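Succinate dehydrogenase subunit A (Mycolicibacterium smegmatis MC2 51, PDB 6LUM) probably oxidises succinate to fumarate at its covalently bound FAD and passes the electrons on to the iron-sulfur subunit of the complex. Local coordinates at residues 38-43 and 143-148; 467-472 and 536-541; 528-533 and 546-551. All coordinates share one frame; numbering follows the deposited sequence.

Contact 1: 38-43 and 143-148. With FAD (flavin-adenine dinucleotide), chain Y.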
loop_
_atom_site.group_PDB
_atom_site.type_symbol
_atom_site.label_atom_id
_atom_site.label_comp_id
_atom_site.label_asym_id
_atom_site.label_seq_id
_atom_site.Cartn_x
_atom_site.Cartn_y
_atom_site.Cartn_z
ATOM N N TYR D 38 -2.986 7.732 -30.711
ATOM C CA TYR D 38 -3.144 7.354 -29.327
ATOM C C TYR D 38 -3.990 6.089 -29.275
ATOM O O TYR D 38 -4.779 5.847 -30.183
ATOM C CB TYR D 38 -3.777 8.483 -28.532
ATOM C CG TYR D 38 -2.742 9.473 -28.084
ATOM C CD1 TYR D 38 -2.233 10.405 -28.955
ATOM C CD2 TYR D 38 -2.238 9.440 -26.806
ATOM C CE1 TYR D 38 -1.271 11.287 -28.558
ATOM C CE2 TYR D 38 -1.278 10.321 -26.402
ATOM C CZ TYR D 38 -0.799 11.242 -27.282
ATOM O OH TYR D 38 0.161 12.127 -26.876
ATOM N N PRO D 39 -3.810 5.242 -28.268
ATOM C CA PRO D 39 -4.473 3.937 -28.298
ATOM C C PRO D 39 -5.957 3.999 -28.576
ATOM O O PRO D 39 -6.475 3.136 -29.283
ATOM C CB PRO D 39 -4.181 3.391 -26.906
ATOM C CG PRO D 39 -2.923 3.984 -26.561
ATOM C CD PRO D 39 -2.901 5.348 -27.124
ATOM N N THR D 40 -6.652 5.005 -28.065
ATOM C CA THR D 40 -8.098 5.098 -28.171
ATOM C C THR D 40 -8.568 5.817 -29.422
ATOM O O THR D 40 -9.772 5.979 -29.605
ATOM C CB THR D 40 -8.656 5.797 -26.941
ATOM O OG1 THR D 40 -7.798 6.883 -26.585
ATOM C CG2 THR D 40 -8.724 4.831 -25.790
ATOM N N ARG D 41 -7.662 6.239 -30.286
ATOM C CA ARG D 41 -8.011 6.896 -31.530
ATOM C C ARG D 41 -8.164 5.918 -32.676
ATOM O O ARG D 41 -8.250 6.344 -33.828
ATOM C CB ARG D 41 -6.948 7.922 -31.887
ATOM C CG ARG D 41 -7.254 9.333 -31.517
ATOM C CD ARG D 41 -7.650 9.445 -30.103
ATOM N NE ARG D 41 -7.260 10.711 -29.521
ATOM C CZ ARG D 41 -7.868 11.246 -28.479
ATOM N NH1 ARG D 41 -8.886 10.627 -27.936
ATOM N NH2 ARG D 41 -7.463 12.396 -27.988
ATOM N N SER D 42 -8.199 4.625 -32.388
ATOM C CA SER D 42 -8.071 3.578 -33.385
ATOM C C SER D 42 -9.412 3.217 -33.991
ATOM O O SER D 42 -10.463 3.382 -33.382
ATOM C CB SER D 42 -7.445 2.347 -32.766
ATOM O OG SER D 42 -6.325 2.714 -32.002
ATOM N N HIS D 43 -9.344 2.767 -35.239
ATOM C CA HIS D 43 -10.514 2.395 -36.024
ATOM C C HIS D 43 -11.508 1.524 -35.272
ATOM O O HIS D 43 -12.717 1.651 -35.466
ATOM C CB HIS D 43 -10.083 1.694 -37.315
ATOM C CG HIS D 43 -11.076 1.816 -38.430
ATOM N ND1 HIS D 43 -11.863 2.933 -38.607
ATOM C CD2 HIS D 43 -11.409 0.960 -39.425
ATOM C CE1 HIS D 43 -12.637 2.761 -39.662
ATOM N NE2 HIS D 43 -12.382 1.571 -40.177
ATOM N N ILE D 143 -15.329 -1.597 -26.253
ATOM C CA ILE D 143 -14.273 -2.604 -26.261
ATOM C C ILE D 143 -12.910 -1.936 -26.176
ATOM O O ILE D 143 -12.042 -2.349 -25.400
ATOM C CB ILE D 143 -14.384 -3.490 -27.510
ATOM C CG1 ILE D 143 -15.738 -4.173 -27.558
ATOM C CG2 ILE D 143 -13.318 -4.528 -27.509
ATOM C CD1 ILE D 143 -15.906 -5.038 -28.745
ATOM N N LEU D 144 -12.707 -0.886 -26.970
ATOM C CA LEU D 144 -11.441 -0.164 -26.961
ATOM C C LEU D 144 -11.177 0.486 -25.613
ATOM O O LEU D 144 -10.054 0.432 -25.104
ATOM C CB LEU D 144 -11.454 0.882 -28.066
ATOM C CG LEU D 144 -10.171 1.395 -28.695
ATOM C CD1 LEU D 144 -9.341 0.271 -29.183
ATOM C CD2 LEU D 144 -10.557 2.269 -29.832
ATOM N N GLN D 145 -12.191 1.107 -25.015
ATOM C CA GLN D 145 -12.002 1.710 -23.703
ATOM C C GLN D 145 -11.665 0.665 -22.659
ATOM O O GLN D 145 -10.822 0.900 -21.798
ATOM C CB GLN D 145 -13.244 2.480 -23.287
ATOM C CG GLN D 145 -13.527 3.695 -24.113
ATOM C CD GLN D 145 -12.668 4.872 -23.746
ATOM O OE1 GLN D 145 -12.293 5.042 -22.591
ATOM N NE2 GLN D 145 -12.350 5.699 -24.731
ATOM N N THR D 146 -12.313 -0.495 -22.711
ATOM C CA THR D 146 -12.046 -1.541 -21.730
ATOM C C THR D 146 -10.627 -2.068 -21.856
ATOM O O THR D 146 -9.920 -2.235 -20.854
ATOM C CB THR D 146 -13.045 -2.667 -21.905
ATOM O OG1 THR D 146 -14.359 -2.156 -21.688
ATOM C CG2 THR D 146 -12.766 -3.750 -20.930
ATOM N N LEU D 147 -10.187 -2.328 -23.085
ATOM C CA LEU D 147 -8.831 -2.812 -23.285
ATOM C C LEU D 147 -7.808 -1.769 -22.864
ATOM O O LEU D 147 -6.776 -2.106 -22.279
ATOM C CB LEU D 147 -8.639 -3.214 -24.739
ATOM C CG LEU D 147 -9.550 -4.362 -25.145
ATOM C CD1 LEU D 147 -9.494 -4.586 -26.621
ATOM C CD2 LEU D 147 -9.153 -5.603 -24.416
ATOM N N TYR D 148 -8.090 -0.491 -23.118
ATOM C CA TYR D 148 -7.146 0.547 -22.724
ATOM C C TYR D 148 -7.103 0.718 -21.217
ATOM O O TYR D 148 -6.034 0.934 -20.645
ATOM C CB TYR D 148 -7.497 1.866 -23.391
ATOM C CG TYR D 148 -6.541 2.964 -23.042
ATOM C CD1 TYR D 148 -5.182 2.789 -23.184
ATOM C CD2 TYR D 148 -6.993 4.171 -22.563
ATOM C CE1 TYR D 148 -4.310 3.778 -22.864
ATOM C CE2 TYR D 148 -6.122 5.165 -22.236
ATOM C CZ TYR D 148 -4.784 4.962 -22.388
ATOM O OH TYR D 148 -3.913 5.962 -22.064
HETATM P PA FAD Y . -7.340 -1.055 -35.953
HETATM O O1A FAD Y . -8.262 -0.904 -34.768
HETATM O O2A FAD Y . -7.892 -0.958 -37.355
HETATM O O5B FAD Y . -6.150 0.020 -35.806
HETATM C C5B FAD Y . -4.796 -0.357 -36.046
HETATM C C4B FAD Y . -3.917 0.166 -34.918
HETATM O O4B FAD Y . -2.547 -0.142 -35.186
HETATM C C3B FAD Y . -4.039 1.676 -34.778
HETATM O O3B FAD Y . -4.640 1.998 -33.516
HETATM C C2B FAD Y . -2.627 2.229 -34.917
HETATM O O2B FAD Y . -2.200 2.962 -33.761
HETATM C C1B FAD Y . -1.720 1.025 -35.124
HETATM N N9A FAD Y . -0.964 1.178 -36.393
HETATM C C8A FAD Y . -1.470 1.040 -37.633
HETATM N N7A FAD Y . -0.515 1.245 -38.576
HETATM C C5A FAD Y . 0.636 1.521 -37.934
HETATM C C6A FAD Y . 2.029 1.838 -38.326
HETATM N N6A FAD Y . 2.394 1.900 -39.629
HETATM N N1A FAD Y . 2.925 2.061 -37.338
HETATM C C2A FAD Y . 2.576 2.003 -36.040
HETATM N N3A FAD Y . 1.332 1.723 -35.613
HETATM C C4A FAD Y . 0.333 1.477 -36.495
HETATM N N1 FAD Y . -16.298 -4.932 -37.307
HETATM C C2 FAD Y . -17.272 -5.586 -36.625
HETATM O O2 FAD Y . -17.065 -6.766 -36.269
HETATM N N3 FAD Y . -18.451 -5.017 -36.315
HETATM C C4 FAD Y . -18.749 -3.758 -36.659
HETATM O O4 FAD Y . -19.854 -3.256 -36.357
HETATM C C4X FAD Y . -17.739 -2.973 -37.408
HETATM N N5 FAD Y . -17.962 -1.697 -37.793
HETATM C C5X FAD Y . -17.020 -1.005 -38.476
HETATM C C6 FAD Y . -17.271 0.307 -38.861
HETATM C C7 FAD Y . -16.308 1.024 -39.563
HETATM C C7M FAD Y . -16.585 2.445 -39.979
HETATM C C8 FAD Y . -15.007 0.390 -39.903
HETATM C C8M FAD Y . -13.967 1.170 -40.663
HETATM C C9 FAD Y . -14.751 -0.921 -39.520
HETATM C C9A FAD Y . -15.713 -1.638 -38.818
HETATM N N10 FAD Y . -15.461 -2.968 -38.426
HETATM C C10 FAD Y . -16.462 -3.657 -37.718
HETATM C "C1'" FAD Y . -14.188 -3.617 -38.749
HETATM C "C2'" FAD Y . -13.438 -3.937 -37.460
HETATM O "O2'" FAD Y . -13.507 -2.812 -36.576
HETATM C "C3'" FAD Y . -11.979 -4.271 -37.745
HETATM O "O3'" FAD Y . -11.875 -5.638 -38.161
HETATM C "C4'" FAD Y . -11.117 -4.049 -36.507
HETATM O "O4'" FAD Y . -11.476 -2.804 -35.897
HETATM C "C5'" FAD Y . -9.636 -4.031 -36.867
HETATM O "O5'" FAD Y . -8.902 -3.386 -35.828
HETATM P P FAD Y . -7.382 -3.815 -35.511
HETATM O O1P FAD Y . -7.274 -4.111 -34.035
HETATM O O2P FAD Y . -6.964 -4.856 -36.521
HETATM O O3P FAD Y . -6.566 -2.461 -35.814
#
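Thr40 and Pro39 turn their aliphatic carbons to the ring of Tyr148, which projects from helix 139-153 toward the loop. The methyl CG2 of Thr40 comes within 3.7 Å of Tyr148 CD2, the two side chains crossing at about a right angle, while Pro39 CB reaches Tyr148 CD1 at 3.9 Å; both approach the ring on a slant. A chi1 of -179° sets Tyr148 CG opposite its own backbone N and brings the ring to these two residues. In Thr40 the hydroxyl OG1 takes the place between the backbone N and the carbonyl carbon (chi1 40°), leaving CG2 as the branch that meets the helix. The same methyl touches Gln145, whose chain starts away from the loop while its end comes nearer, NE2 lying 3.9 Å from Thr40 CG2. One helical turn before Tyr148, Leu144 lays CD2 against backbone oxygens, 3.7 Å from Ser42 O. Met19 of helix 16-28 packs on Pro39, Leu144 and Tyr148. Beyond this apolar seam the loop reaches the cofactor: Ser42 OG sits beside the ribose oxygen O3B of FAD, and His43 NE2 is covalently joined to FAD C8M (1.7 Å), this bridging carbon lying at the edge of the imidazole, near its plane. The helix thus meets the loop through van der Waals contacts, while the histidyl bond, characteristic of succinate dehydrogenase flavoproteins, fastens the flavin to the chain.

Contact 2: 467-472 and 536-541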
loop_
_atom_site.group_PDB
_atom_site.type_symbol
_atom_site.label_atom_id
_atom_site.label_comp_id
_atom_site.label_asym_id
_atom_site.label_seq_id
_atom_site.Cartn_x
_atom_site.Cartn_y
_atom_site.Cartn_z
ATOM N N ALA D 467 -13.221 -1.921 -58.411
ATOM C CA ALA D 467 -14.296 -1.747 -57.444
ATOM C C ALA D 467 -15.320 -2.851 -57.641
ATOM O O ALA D 467 -15.035 -3.834 -58.324
ATOM C CB ALA D 467 -14.950 -0.378 -57.578
ATOM N N VAL D 468 -16.504 -2.697 -57.050
ATOM C CA VAL D 468 -17.494 -3.759 -56.887
ATOM C C VAL D 468 -17.561 -4.697 -58.085
ATOM O O VAL D 468 -17.633 -5.918 -57.916
ATOM C CB VAL D 468 -18.875 -3.155 -56.598
ATOM C CG1 VAL D 468 -19.932 -4.216 -56.686
ATOM C CG2 VAL D 468 -18.889 -2.527 -55.229
ATOM N N PHE D 469 -17.518 -4.156 -59.298
ATOM C CA PHE D 469 -17.501 -4.970 -60.507
ATOM C C PHE D 469 -16.186 -4.767 -61.243
ATOM O O PHE D 469 -15.795 -3.631 -61.521
ATOM C CB PHE D 469 -18.677 -4.634 -61.421
ATOM C CG PHE D 469 -19.892 -5.475 -61.168
ATOM C CD1 PHE D 469 -21.062 -4.904 -60.712
ATOM C CD2 PHE D 469 -19.857 -6.841 -61.373
ATOM C CE1 PHE D 469 -22.175 -5.679 -60.474
ATOM C CE2 PHE D 469 -20.967 -7.619 -61.137
ATOM C CZ PHE D 469 -22.127 -7.038 -60.689
ATOM N N ARG D 470 -15.519 -5.868 -61.571
ATOM C CA ARG D 470 -14.206 -5.835 -62.192
ATOM C C ARG D 470 -14.260 -6.547 -63.529
ATOM O O ARG D 470 -15.067 -7.455 -63.725
ATOM C CB ARG D 470 -13.156 -6.486 -61.295
ATOM C CG ARG D 470 -13.183 -5.961 -59.893
ATOM C CD ARG D 470 -12.414 -6.822 -58.952
ATOM N NE ARG D 470 -12.904 -6.665 -57.597
ATOM C CZ ARG D 470 -12.127 -6.648 -56.526
ATOM N NH1 ARG D 470 -10.822 -6.766 -56.656
ATOM N NH2 ARG D 470 -12.652 -6.502 -55.326
ATOM N N THR D 471 -13.415 -6.118 -64.454
ATOM C CA THR D 471 -13.318 -6.715 -65.772
ATOM C C THR D 471 -11.841 -6.795 -66.137
ATOM O O THR D 471 -10.990 -6.175 -65.495
ATOM C CB THR D 471 -14.115 -5.897 -66.795
ATOM O OG1 THR D 471 -15.401 -5.591 -66.249
ATOM C CG2 THR D 471 -14.326 -6.674 -68.074
ATOM N N GLU D 472 -11.519 -7.557 -67.180
ATOM C CA GLU D 472 -10.123 -7.651 -67.581
ATOM C C GLU D 472 -9.613 -6.325 -68.123
ATOM O O GLU D 472 -8.504 -5.900 -67.787
ATOM C CB GLU D 472 -9.937 -8.755 -68.614
ATOM C CG GLU D 472 -8.488 -8.951 -69.005
ATOM C CD GLU D 472 -8.165 -10.383 -69.355
ATOM O OE1 GLU D 472 -8.864 -11.291 -68.865
ATOM O OE2 GLU D 472 -7.204 -10.603 -70.120
ATOM N N ALA D 536 -16.054 -9.942 -57.508
ATOM C CA ALA D 536 -16.942 -10.258 -58.612
ATOM C C ALA D 536 -16.307 -9.817 -59.918
ATOM O O ALA D 536 -15.642 -8.785 -59.973
ATOM C CB ALA D 536 -18.295 -9.574 -58.445
ATOM N N ARG D 537 -16.516 -10.599 -60.970
ATOM C CA ARG D 537 -15.963 -10.281 -62.278
ATOM C C ARG D 537 -17.036 -10.490 -63.330
ATOM O O ARG D 537 -17.587 -11.586 -63.446
ATOM C CB ARG D 537 -14.734 -11.135 -62.583
ATOM C CG ARG D 537 -13.498 -10.641 -61.886
ATOM C CD ARG D 537 -12.242 -11.167 -62.519
ATOM N NE ARG D 537 -12.235 -10.991 -63.960
ATOM C CZ ARG D 537 -11.146 -11.099 -64.705
ATOM N NH1 ARG D 537 -11.218 -10.932 -66.011
ATOM N NH2 ARG D 537 -9.985 -11.374 -64.143
ATOM N N GLU D 538 -17.327 -9.436 -64.093
ATOM C CA GLU D 538 -18.299 -9.536 -65.172
ATOM C C GLU D 538 -17.822 -10.437 -66.297
ATOM O O GLU D 538 -18.639 -10.865 -67.118
ATOM C CB GLU D 538 -18.607 -8.153 -65.735
ATOM C CG GLU D 538 -19.029 -7.139 -64.703
ATOM C CD GLU D 538 -19.290 -5.780 -65.313
ATOM O OE1 GLU D 538 -18.389 -4.918 -65.257
ATOM O OE2 GLU D 538 -20.395 -5.572 -65.855
ATOM N N ASP D 539 -16.525 -10.724 -66.365
ATOM C CA ASP D 539 -16.021 -11.569 -67.438
ATOM C C ASP D 539 -16.282 -13.045 -67.163
ATOM O O ASP D 539 -16.511 -13.817 -68.100
ATOM C CB ASP D 539 -14.531 -11.312 -67.638
ATOM C CG ASP D 539 -14.082 -11.581 -69.053
ATOM O OD1 ASP D 539 -14.861 -12.182 -69.821
ATOM O OD2 ASP D 539 -12.955 -11.179 -69.406
ATOM N N TYR D 540 -16.256 -13.455 -65.897
ATOM C CA TYR D 540 -16.469 -14.849 -65.508
ATOM C C TYR D 540 -17.385 -14.880 -64.299
ATOM O O TYR D 540 -16.935 -15.027 -63.157
ATOM C CB TYR D 540 -15.143 -15.544 -65.210
ATOM C CG TYR D 540 -14.121 -15.360 -66.298
ATOM C CD1 TYR D 540 -14.256 -16.006 -67.513
ATOM C CD2 TYR D 540 -13.026 -14.542 -66.112
ATOM C CE1 TYR D 540 -13.327 -15.841 -68.510
ATOM C CE2 TYR D 540 -12.092 -14.372 -67.102
ATOM C CZ TYR D 540 -12.248 -15.022 -68.300
ATOM O OH TYR D 540 -11.318 -14.853 -69.296
ATOM N N PRO D 541 -18.686 -14.744 -64.510
ATOM C CA PRO D 541 -19.629 -14.560 -63.398
ATOM C C PRO D 541 -20.209 -15.870 -62.865
ATOM O O PRO D 541 -21.423 -16.074 -62.853
ATOM C CB PRO D 541 -20.702 -13.677 -64.038
ATOM C CG PRO D 541 -20.744 -14.157 -65.459
ATOM C CD PRO D 541 -19.364 -14.667 -65.813
#
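Arg470 uses both of its backbone polar groups on the segment 536-541, forming a single parallel beta bridge with Arg537. Glu538 N donates to Arg470 O at 3.0 Å (N-H...O 149°), and the CA-H of Arg537 adds a weaker contact to the same oxygen. The return bond, Arg470 N to Ala536 O, is weak at 3.3 Å. Ser531 OG serves Arg537 N and Tyr540 O, and Thr471 O is met by Thr474 OG1. Among the side chains, Arg537 NH1 is the hub of a loose ionic network, its long salt bridges reaching Glu472 OE1 (3.7 Å) and Asp539 OD2 (3.8 Å). Glu472 OE1 lies at the guanidinium edge, although its carboxylate plane is turned 81° from that group, and Tyr540 CD2 lies over the rim of one guanidinium face. Arg537 would probably ease the repulsion between the two carboxylates it serves. Phe469 CD2 packs on the aliphatic Glu538 CG at 3.4 Å, and Phe469 CE2 lies near Ala536 CB. With an alanine here, Glu538 CG and Ala536 CB would probably lose their apolar cover and a gap would open toward helix 287-299. That helix meets Phe469 through Val295 and Leu296. Phe242 of strand 240-243 touches Val468 and Arg470, helix 503-527 lies against Arg470, Glu472 and Arg537, and Thr471 stands at the N-cap position of helix 472-488.

Contact 3: 528-533 and 546-551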
loop_
_atom_site.group_PDB
_atom_site.type_symbol
_atom_site.label_atom_id
_atom_site.label_comp_id
_atom_site.label_asym_id
_atom_site.label_seq_id
_atom_site.Cartn_x
_atom_site.Cartn_y
_atom_site.Cartn_z
ATOM N N ARG D 528 -7.393 -14.041 -60.455
ATOM C CA ARG D 528 -8.530 -14.891 -60.100
ATOM C C ARG D 528 -9.675 -14.678 -61.082
ATOM O O ARG D 528 -10.398 -13.687 -61.004
ATOM C CB ARG D 528 -8.979 -14.607 -58.674
ATOM C CG ARG D 528 -9.985 -15.600 -58.170
ATOM C CD ARG D 528 -10.409 -15.316 -56.756
ATOM N NE ARG D 528 -9.372 -15.665 -55.802
ATOM C CZ ARG D 528 -9.145 -16.896 -55.369
ATOM N NH1 ARG D 528 -9.881 -17.897 -55.814
ATOM N NH2 ARG D 528 -8.184 -17.126 -54.495
ATOM N N LYS D 529 -9.867 -15.625 -61.994
ATOM C CA LYS D 529 -10.905 -15.530 -63.023
ATOM C C LYS D 529 -12.171 -16.268 -62.595
ATOM O O LYS D 529 -12.596 -17.238 -63.215
ATOM C CB LYS D 529 -10.390 -16.084 -64.345
ATOM C CG LYS D 529 -8.973 -15.709 -64.683
ATOM C CD LYS D 529 -8.560 -16.326 -66.001
ATOM C CE LYS D 529 -7.217 -15.801 -66.451
ATOM N NZ LYS D 529 -7.217 -14.319 -66.530
ATOM N N GLU D 530 -12.789 -15.787 -61.524
ATOM C CA GLU D 530 -14.036 -16.357 -61.037
ATOM C C GLU D 530 -14.818 -15.249 -60.348
ATOM O O GLU D 530 -14.478 -14.070 -60.458
ATOM C CB GLU D 530 -13.769 -17.539 -60.101
ATOM C CG GLU D 530 -13.155 -17.135 -58.788
ATOM C CD GLU D 530 -13.191 -18.240 -57.773
ATOM O OE1 GLU D 530 -13.614 -19.354 -58.128
ATOM O OE2 GLU D 530 -12.798 -18.000 -56.617
ATOM N N SER D 531 -15.873 -15.622 -59.633
ATOM C CA SER D 531 -16.684 -14.642 -58.914
ATOM C C SER D 531 -17.059 -15.237 -57.562
ATOM O O SER D 531 -18.116 -15.851 -57.419
ATOM C CB SER D 531 -17.912 -14.275 -59.723
ATOM O OG SER D 531 -17.533 -13.720 -60.964
ATOM N N ARG D 532 -16.213 -15.017 -56.566
ATOM C CA ARG D 532 -16.409 -15.601 -55.248
ATOM C C ARG D 532 -16.412 -14.501 -54.203
ATOM O O ARG D 532 -15.444 -13.747 -54.093
ATOM C CB ARG D 532 -15.322 -16.623 -54.938
ATOM C CG ARG D 532 -15.419 -17.206 -53.548
ATOM C CD ARG D 532 -14.223 -18.061 -53.240
ATOM N NE ARG D 532 -13.945 -18.961 -54.344
ATOM C CZ ARG D 532 -14.457 -20.178 -54.444
ATOM N NH1 ARG D 532 -15.260 -20.628 -53.499
ATOM N NH2 ARG D 532 -14.160 -20.944 -55.482
ATOM N N GLY D 533 -17.492 -14.417 -53.439
ATOM C CA GLY D 533 -17.510 -13.528 -52.292
ATOM C C GLY D 533 -17.456 -12.073 -52.701
ATOM O O GLY D 533 -18.264 -11.600 -53.505
ATOM N N THR D 546 -13.346 -25.756 -58.886
ATOM C CA THR D 546 -12.365 -26.766 -59.258
ATOM C C THR D 546 -10.989 -26.189 -59.540
ATOM O O THR D 546 -9.986 -26.884 -59.352
ATOM C CB THR D 546 -12.837 -27.536 -60.493
ATOM O OG1 THR D 546 -12.491 -26.801 -61.672
ATOM C CG2 THR D 546 -14.344 -27.730 -60.453
ATOM N N ASN D 547 -10.915 -24.941 -59.988
ATOM C CA ASN D 547 -9.649 -24.322 -60.337
ATOM C C ASN D 547 -9.203 -23.244 -59.367
ATOM O O ASN D 547 -8.001 -23.019 -59.235
ATOM C CB ASN D 547 -9.728 -23.715 -61.742
ATOM C CG ASN D 547 -8.423 -23.828 -62.501
ATOM O OD1 ASN D 547 -7.343 -23.773 -61.915
ATOM N ND2 ASN D 547 -8.517 -23.987 -63.815
ATOM N N TYR D 548 -10.126 -22.580 -58.680
ATOM C CA TYR D 548 -9.797 -21.403 -57.892
ATOM C C TYR D 548 -10.295 -21.507 -56.460
ATOM O O TYR D 548 -10.656 -20.504 -55.849
ATOM C CB TYR D 548 -10.353 -20.142 -58.543
ATOM C CG TYR D 548 -9.672 -19.777 -59.830
ATOM C CD1 TYR D 548 -8.346 -19.385 -59.843
ATOM C CD2 TYR D 548 -10.352 -19.830 -61.032
ATOM C CE1 TYR D 548 -7.720 -19.063 -61.010
ATOM C CE2 TYR D 548 -9.731 -19.508 -62.205
ATOM C CZ TYR D 548 -8.415 -19.126 -62.188
ATOM O OH TYR D 548 -7.792 -18.800 -63.364
ATOM N N MET D 549 -10.328 -22.705 -55.894
ATOM C CA MET D 549 -10.594 -22.798 -54.460
ATOM C C MET D 549 -9.293 -22.893 -53.675
ATOM O O MET D 549 -9.026 -23.855 -52.960
ATOM C CB MET D 549 -11.515 -23.969 -54.154
ATOM C CG MET D 549 -11.978 -24.001 -52.704
ATOM S SD MET D 549 -13.197 -25.269 -52.336
ATOM C CE MET D 549 -14.641 -24.520 -53.069
ATOM N N ARG D 550 -8.457 -21.872 -53.830
ATOM C CA ARG D 550 -7.200 -21.782 -53.109
ATOM C C ARG D 550 -6.931 -20.323 -52.787
ATOM O O ARG D 550 -7.384 -19.420 -53.491
ATOM C CB ARG D 550 -6.042 -22.365 -53.921
ATOM C CG ARG D 550 -6.156 -23.845 -54.200
ATOM C CD ARG D 550 -5.338 -24.250 -55.404
ATOM N NE ARG D 550 -5.684 -23.463 -56.579
ATOM C CZ ARG D 550 -5.199 -23.692 -57.793
ATOM N NH1 ARG D 550 -4.349 -24.688 -57.988
ATOM N NH2 ARG D 550 -5.565 -22.927 -58.811
ATOM N N HIS D 551 -6.194 -20.096 -51.709
ATOM C CA HIS D 551 -5.737 -18.756 -51.398
ATOM C C HIS D 551 -4.651 -18.354 -52.380
ATOM O O HIS D 551 -3.816 -19.172 -52.768
ATOM C CB HIS D 551 -5.192 -18.688 -49.978
ATOM C CG HIS D 551 -6.211 -18.964 -48.919
ATOM N ND1 HIS D 551 -7.347 -18.202 -48.761
ATOM C CD2 HIS D 551 -6.253 -19.906 -47.950
ATOM C CE1 HIS D 551 -8.050 -18.670 -47.747
ATOM N NE2 HIS D 551 -7.407 -19.702 -47.237
#
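Arg528 hydrogen-bonds to two backbone carbonyls of the segment 546-551. Its NH2 donates to Arg550 O at 2.6 Å in a nearly straight bond (165°), and NH1 donates to Tyr548 O at 2.7 Å along a more bent path (131°); both oxygens lie in the guanidinium plane. The bend at chi3 (-74°) turns the end of Arg528 so that its two terminal nitrogens meet the opposing backbone. NH1 of Arg528 also binds Glu530 OE2 at 3.0 Å, coming from above the carboxylate plane. Arg532 holds the same carboxylate side-on, with NE 2.7 Å from Glu530 OE2 and NH2 3.1 Å from Glu530 OE1, the latter bond using the syn lone pair. Arg528 NH1 and Arg532 NE reach OE2 from opposite faces of its plane, and this oxygen, accepting from both, ties the two arginines together. Further charges join from outside: Glu238 pairs with Arg528 NE, and Asp545 with Arg532 NH2.

Around this network the packing is centred on Tyr548. The backbone N of Lys529 stands 3.8 Å over one face of the Tyr548 ring, displaced toward its rim, while Lys529 CG lies 3.6 Å from Tyr548 OH. The Glu530 side chain slides past that of Tyr548 in the opposite direction, its OE1 close to Tyr548 CB. Farther out, the methyl CE of Met549 rests near the guanidinium of Arg532, and Tyr569 of strand 565-571 touches Tyr548.

The network joins the loop that follows helix 503-527 to the residues leading into strand 550-556, by ionic links within the loop and arginine-to-carbonyl bonds across to Tyr548 and Arg550 at the approach to the strand. With an arginine on each side of it, Glu530 is likely to be kept ionised, and the pairing probably offsets much of the positive charge gathered here.

In the fold
Contact 1 lies across the centre of the chain from the other two, in the FAD-binding part of the protein, and it alone of the three carries residues of the FAD pocket. Its centre is 37 Å from that of contact 2 and 36 Å from that of contact 3; even the nearest atoms stay about 17 and 19 Å apart. Contacts 2 and 3 both belong to the C-terminal flavoprotein region, and their centres are only 12 Å apart. Their segments alternate along the chain and touch directly: Ser531 OG probably hydrogen-bonds both Tyr540 O, at 2.6 Å, and Arg537 N, so the two form one continuous region remote from the covalent flavin attachment.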